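Local coordinates for N-acetylneuraminate lyase (Fusobacterium nucleatum subsp. nucleatum ATCC 25586, PDB 5ZKA), which is a lyase of the dihydrodipicolinate synthetase family, built on a TIM-barrel fold, at residues Lys73-Val76 / Phe77-Ile81; Ser163-Gly166 / Glu167-Asn171; Ala201-Asp204 / Glu205-Leu208. All coordinates share one frame; numbering follows the deposited sequence.

Contact 1 of 3, residues Lys73-Val76 / Phe77-Ile81; sequences KKRV and FEIAI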
# COMPACT_ATOMS: atom_id res chain seq x y z
N LYS A 73 -0.29 -24.45 23.48
CA LYS A 73 0.24 -24.34 22.12
C LYS A 73 0.60 -25.71 21.55
O LYS A 73 0.28 -26.02 20.39
CB LYS A 73 1.46 -23.43 22.08
CG LYS A 73 1.17 -21.96 22.37
CD LYS A 73 2.48 -21.23 22.70
CE LYS A 73 2.25 -19.79 23.15
NZ LYS A 73 3.56 -19.05 23.29
N LYS A 74 1.26 -26.54 22.36
CA LYS A 74 1.66 -27.87 21.89
C LYS A 74 0.44 -28.70 21.49
O LYS A 74 0.47 -29.42 20.48
CB LYS A 74 2.48 -28.57 22.97
CG LYS A 74 3.85 -27.94 23.24
CD LYS A 74 4.56 -28.67 24.39
CE LYS A 74 5.99 -28.19 24.57
NZ LYS A 74 6.66 -28.90 25.71
N ARG A 75 -0.63 -28.64 22.29
CA ARG A 75 -1.80 -29.45 21.99
C ARG A 75 -2.47 -29.01 20.69
O ARG A 75 -2.96 -29.84 19.91
CB ARG A 75 -2.79 -29.39 23.15
CG ARG A 75 -4.00 -30.31 22.97
CD ARG A 75 -3.64 -31.78 23.21
NE ARG A 75 -4.69 -32.70 22.77
CZ ARG A 75 -4.51 -33.68 21.88
NH1 ARG A 75 -3.32 -33.87 21.34
NH2 ARG A 75 -5.53 -34.46 21.53
N VAL A 76 -2.50 -27.69 20.43
CA VAL A 76 -3.02 -27.20 19.15
C VAL A 76 -2.20 -27.77 18.00
O VAL A 76 -2.76 -28.24 17.00
CB VAL A 76 -3.02 -25.66 19.13
CG1 VAL A 76 -3.26 -25.14 17.71
CG2 VAL A 76 -4.07 -25.13 20.09
N PHE A 77 -0.87 -27.73 18.12
CA PHE A 77 -0.02 -28.26 17.06
C PHE A 77 -0.25 -29.75 16.85
O PHE A 77 -0.24 -30.23 15.70
CB PHE A 77 1.46 -28.03 17.39
CG PHE A 77 1.91 -26.59 17.25
CD1 PHE A 77 1.74 -25.90 16.06
CD2 PHE A 77 2.54 -25.96 18.30
CE1 PHE A 77 2.17 -24.58 15.94
CE2 PHE A 77 2.99 -24.64 18.18
CZ PHE A 77 2.80 -23.95 17.00
N GLU A 78 -0.44 -30.51 17.93
CA GLU A 78 -0.69 -31.95 17.80
C GLU A 78 -1.97 -32.23 17.02
O GLU A 78 -1.99 -33.07 16.11
CB GLU A 78 -0.83 -32.62 19.17
CG GLU A 78 0.29 -32.46 20.12
CD GLU A 78 -0.05 -33.05 21.48
OE1 GLU A 78 -0.90 -33.97 21.53
OE2 GLU A 78 0.51 -32.57 22.49
N ILE A 79 -3.06 -31.59 17.42
CA ILE A 79 -4.35 -31.83 16.78
C ILE A 79 -4.30 -31.41 15.31
O ILE A 79 -4.75 -32.15 14.43
CB ILE A 79 -5.46 -31.09 17.54
CG1 ILE A 79 -5.60 -31.69 18.95
CG2 ILE A 79 -6.80 -31.15 16.79
CD1 ILE A 79 -6.26 -30.74 19.94
N ALA A 80 -3.71 -30.24 15.03
CA ALA A 80 -3.74 -29.71 13.67
C ALA A 80 -3.10 -30.68 12.69
O ALA A 80 -3.68 -30.99 11.64
CB ALA A 80 -3.06 -28.34 13.62
N ILE A 81 -1.90 -31.19 13.00
CA ILE A 81 -1.24 -32.08 12.05
C ILE A 81 -1.89 -33.47 12.05
O ILE A 81 -1.86 -34.17 11.04
CB ILE A 81 0.27 -32.13 12.32
CG1 ILE A 81 1.00 -32.77 11.13
CG2 ILE A 81 0.59 -32.86 13.62
CD1 ILE A 81 2.49 -32.55 11.15
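Phe77 and Lys73 open a worked example of how one helix can serve a greasy and a charged face at once. Phe77 N donates to Lys73 O at 3.1 Å, the first in a series of i to i+4 bonds along helix 70-84. Phe77 CG lies beside its own backbone N (chi1 -73°), which draws the ring back along the helix until CD2 is 3.1 Å from Lys73 O. The ring then packs on Val109 and Leu112 of helix 99-112 and on Val58. Glu78 repeats the backbone pattern with Lys74 O, but its side chain lies on the polar face. Its carboxylate meets Arg75 NH1 at the edge of the guanidinium, the two planes 59° apart. This is a salt bridge, although the modelled NH1 to OE1 separation of 2.4 Å is very short and its exact length doubtful. Tyr108 OH holds the other oxygen, OE2, while Arg75 NH2 has a second partner in Glu37. Ile79 N reaches Arg75 O at 3.0 Å, and its CG1 sits over the centre of one guanidinium face, 3.7 Å from Arg75 CZ. A bend at chi2 of Arg75 (75°) brings the flat group round to that place. Ala80 N completes the series with Val76 O at 3.0 Å, and both side chains turn to Val58 of strand 55-58 within the beta-alpha-beta unit 55-58, 70-84, 89-93. With an aliphatic branch on its face, a carboxylate at its edge and a second salt bridge from Glu37 of helix 37-49, the Arg75 guanidinium would be restrained in rotation, and its positive charge would probably favour the ionised form of Glu78.

Contact 2 of 3, residues Ser163-Gly166 / Glu167-Asn171; sequences SQFG and ELFEN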
# COMPACT_ATOMS: atom_id res chain seq x y z
N SER A 163 18.01 -3.81 3.94
CA SER A 163 19.31 -4.45 4.21
C SER A 163 19.23 -5.43 5.37
O SER A 163 19.99 -6.41 5.41
CB SER A 163 20.37 -3.39 4.51
OG SER A 163 19.98 -2.59 5.61
N GLN A 164 18.33 -5.19 6.32
CA GLN A 164 18.15 -6.14 7.41
C GLN A 164 17.51 -7.43 6.91
O GLN A 164 17.94 -8.53 7.30
CB GLN A 164 17.33 -5.48 8.52
CG GLN A 164 18.11 -4.35 9.20
CD GLN A 164 17.30 -3.59 10.23
OE1 GLN A 164 16.07 -3.57 10.18
NE2 GLN A 164 17.99 -2.98 11.19
N PHE A 165 16.50 -7.34 6.04
CA PHE A 165 15.98 -8.56 5.41
C PHE A 165 17.10 -9.31 4.68
O PHE A 165 17.17 -10.54 4.75
CB PHE A 165 14.85 -8.23 4.43
CG PHE A 165 13.50 -8.10 5.08
CD1 PHE A 165 12.88 -9.19 5.68
CD2 PHE A 165 12.84 -6.87 5.08
CE1 PHE A 165 11.62 -9.06 6.27
CE2 PHE A 165 11.59 -6.73 5.67
CZ PHE A 165 10.98 -7.83 6.27
N GLY A 166 17.97 -8.57 3.99
CA GLY A 166 19.09 -9.22 3.31
C GLY A 166 19.98 -10.00 4.25
O GLY A 166 20.44 -11.09 3.90
N GLU A 167 20.24 -9.46 5.44
CA GLU A 167 21.07 -10.19 6.40
C GLU A 167 20.41 -11.49 6.82
O GLU A 167 21.06 -12.55 6.86
CB GLU A 167 21.35 -9.31 7.62
CG GLU A 167 22.37 -8.21 7.39
CD GLU A 167 22.88 -7.60 8.70
OE1 GLU A 167 23.32 -8.37 9.57
OE2 GLU A 167 22.79 -6.37 8.86
N LEU A 168 19.11 -11.45 7.13
CA LEU A 168 18.41 -12.68 7.50
C LEU A 168 18.38 -13.66 6.33
O LEU A 168 18.64 -14.86 6.51
CB LEU A 168 17.00 -12.35 7.97
CG LEU A 168 16.95 -11.48 9.23
CD1 LEU A 168 15.52 -11.08 9.56
CD2 LEU A 168 17.60 -12.19 10.41
N PHE A 169 18.10 -13.17 5.12
CA PHE A 169 17.97 -14.05 3.97
C PHE A 169 19.29 -14.65 3.50
O PHE A 169 19.26 -15.50 2.60
CB PHE A 169 17.30 -13.31 2.81
CG PHE A 169 15.81 -13.18 2.95
CD1 PHE A 169 15.04 -14.22 3.46
CD2 PHE A 169 15.17 -12.02 2.55
CE1 PHE A 169 13.67 -14.11 3.57
CE2 PHE A 169 13.79 -11.89 2.65
CZ PHE A 169 13.04 -12.92 3.16
N GLU A 170 20.44 -14.27 4.07
CA GLU A 170 21.67 -14.99 3.74
C GLU A 170 21.65 -16.42 4.28
O GLU A 170 22.36 -17.28 3.75
CB GLU A 170 22.91 -14.26 4.27
CG GLU A 170 22.84 -12.76 4.12
CD GLU A 170 24.12 -12.05 4.50
OE1 GLU A 170 24.30 -10.89 4.06
OE2 GLU A 170 24.95 -12.64 5.23
N ASN A 171 20.85 -16.68 5.31
CA ASN A 171 20.65 -18.03 5.82
C ASN A 171 19.78 -18.81 4.83
O ASN A 171 18.63 -18.45 4.58
CB ASN A 171 20.01 -17.96 7.20
CG ASN A 171 20.03 -19.30 7.94
OD1 ASN A 171 19.78 -20.36 7.35
ND2 ASN A 171 20.28 -19.25 9.24
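Helix 162-169 carries Phe165 and Phe169 one turn apart on its buried side, an example of how i, i+4 spacing lines up two aromatic side chains. They lie side by side and point the same way, touching only loosely, with Phe165 CD1 4.2 Å from Phe169 CE2. The backbone beneath them is firmer: Phe169 N donates to Phe165 O at 2.8 Å. Phe169 CG is anti to its carbonyl carbon (chi1 -78°), which leans the ring back over the preceding turn and brings CD2 to 3.3 Å from the same Phe165 O. Outside the helix Phe194 meets both rings. The helix lies in the crossover between parallel strands 147-150 and 174-176 of the barrel, and Ile149 of the first strand takes Phe165, Leu168 and Phe169 together. Leu168 N bonds to Gln164 O at 3.2 Å, and its side chain passes to Phe129 and Lys133 of helix 129-143. On another side of the helix, Glu167 N bonds to Ser163 O at 3.1 Å. The regular ladder then weakens: Glu170 N makes only a weak, bent hydrogen bond to Gly166 O, 3.2 Å long with an N-H...O angle of 122°. Asn171 N turns instead to Leu168 O, three residues back, at 3.1 Å, while the Asn171 side chain bonds to Glu137 and to the backbone of Lys173.

Contact 3 of 3, residues Ala201-Asp204 / Glu205-Leu208; sequences AGFD and EMLL. With EDO (1,2-ethanediol), chain E.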
# COMPACT_ATOMS: atom_id res chain seq x y z
N ALA A 201 1.59 -12.41 1.59
CA ALA A 201 0.86 -11.24 2.04
C ALA A 201 0.11 -11.53 3.32
O ALA A 201 -0.56 -12.57 3.43
CB ALA A 201 -0.11 -10.77 0.95
N GLY A 202 0.16 -10.61 4.28
CA GLY A 202 -0.51 -10.79 5.55
C GLY A 202 -1.76 -9.94 5.74
O GLY A 202 -2.40 -10.00 6.79
N PHE A 203 -2.12 -9.16 4.73
CA PHE A 203 -3.20 -8.17 4.80
C PHE A 203 -4.27 -8.57 3.79
O PHE A 203 -4.16 -8.26 2.60
CB PHE A 203 -2.63 -6.78 4.52
CG PHE A 203 -1.45 -6.80 3.56
CD1 PHE A 203 -1.59 -7.30 2.27
CD2 PHE A 203 -0.20 -6.34 3.95
CE1 PHE A 203 -0.53 -7.34 1.40
CE2 PHE A 203 0.87 -6.38 3.06
CZ PHE A 203 0.70 -6.88 1.78
N ASP A 204 -5.32 -9.27 4.26
CA ASP A 204 -6.30 -9.87 3.37
C ASP A 204 -7.00 -8.83 2.52
O ASP A 204 -7.40 -9.11 1.38
CB ASP A 204 -7.38 -10.61 4.16
CG ASP A 204 -6.82 -11.69 5.07
OD1 ASP A 204 -5.60 -11.69 5.31
OD2 ASP A 204 -7.62 -12.52 5.55
N GLU A 205 -7.17 -7.63 3.07
CA GLU A 205 -7.89 -6.58 2.37
C GLU A 205 -7.04 -5.90 1.31
O GLU A 205 -7.54 -5.01 0.62
CB GLU A 205 -8.41 -5.54 3.38
CG GLU A 205 -7.35 -4.69 4.07
CD GLU A 205 -6.67 -5.39 5.23
OE1 GLU A 205 -7.00 -6.57 5.54
OE2 GLU A 205 -5.81 -4.74 5.86
N MET A 206 -5.77 -6.29 1.18
CA MET A 206 -4.88 -5.78 0.14
C MET A 206 -4.26 -6.92 -0.67
O MET A 206 -3.14 -6.80 -1.18
CB MET A 206 -3.81 -4.89 0.75
CG MET A 206 -4.45 -3.81 1.63
SD MET A 206 -3.29 -2.57 2.24
CE MET A 206 -2.29 -3.55 3.34
N LEU A 207 -5.00 -8.02 -0.83
CA LEU A 207 -4.48 -9.19 -1.54
C LEU A 207 -4.21 -8.88 -3.01
O LEU A 207 -3.19 -9.30 -3.56
CB LEU A 207 -5.46 -10.35 -1.41
CG LEU A 207 -5.09 -11.66 -2.11
CD1 LEU A 207 -3.71 -12.16 -1.66
CD2 LEU A 207 -6.15 -12.72 -1.80
N LEU A 208 -5.11 -8.15 -3.66
CA LEU A 208 -4.93 -7.90 -5.09
C LEU A 208 -3.69 -7.06 -5.37
O LEU A 208 -2.87 -7.47 -6.21
CB LEU A 208 -6.21 -7.28 -5.67
CG LEU A 208 -6.08 -6.65 -7.06
CD1 LEU A 208 -5.60 -7.65 -8.10
CD2 LEU A 208 -7.43 -6.07 -7.45
C1 EDO E . -7.77 -9.04 7.63
O1 EDO E . -6.49 -8.68 7.18
C2 EDO E . -8.26 -8.02 8.65
O2 EDO E . -7.41 -8.06 9.77
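Phe203 and Met206 meet at the methyl end of the methionine, whose CE lies 3.4 Å from Phe203 CG. The two side chains cross at about a right angle, and a bend at chi3 of Met206 (-67°) brings the methyl against the CB-CG end of Phe203. The sulfur stands farther off, with SD 5.2 Å from the centroid of the Phe203 ring and above its face, a Met-aromatic contact at long range. Met206 CB adds a touch at Phe203 CD1, 3.6 Å away. Beneath the side chains, Met206 N donates to Phe203 O at 2.9 Å. With the backbone angles of Asp204 and Glu205, this bond makes residues 203-206 a type I beta turn, which leads from strand 200-201 of the barrel into helix 207-212. Met206 takes the N-cap position, and a weak bond from Leu207 N to Asp204 O, 3.4 Å long, continues the winding. Beside the turn a 1,2-ethanediol, probably from the crystallisation liquor, receives Asp204 N on O1 at 3.2 Å. The same O1 donates to Glu205 OE1 at 2.7 Å, since the bent Glu205 chain (chi2 -81°) carries its carboxylate back across the turn. Farther out, Thr222 OG1 holds Asp204 OD2, Asn253 takes the Glu205 carbonyl, and the Phe184 ring meets Phe203. Aromatic packing from a neighbouring subunit reaches Glu205 and Met206.

Overall arrangement
The three contacts follow in series round one TIM barrel without touching. Contacts 1 and 2 each lie on a helix of the outer ring, their centres 30 Å apart. Contact 3 lies nearer the middle, its own centre about 11 Å from the centre of the chain, where a strand gives way to a helix; it stands opposite contact 1 across that point, with 26 Å between the centres of the two contacts. Contacts 2 and 3 approach most closely, to about 11 Å between nearest atoms. The modified Lys178 falls between them in sequence: Phe165 of contact 2 packs on Val177, and Gly202 of contact 3 bonds to the backbone of Phe179. A 1,2-ethanediol sits at contact 3, which is also the one of the three touched by the second subunit.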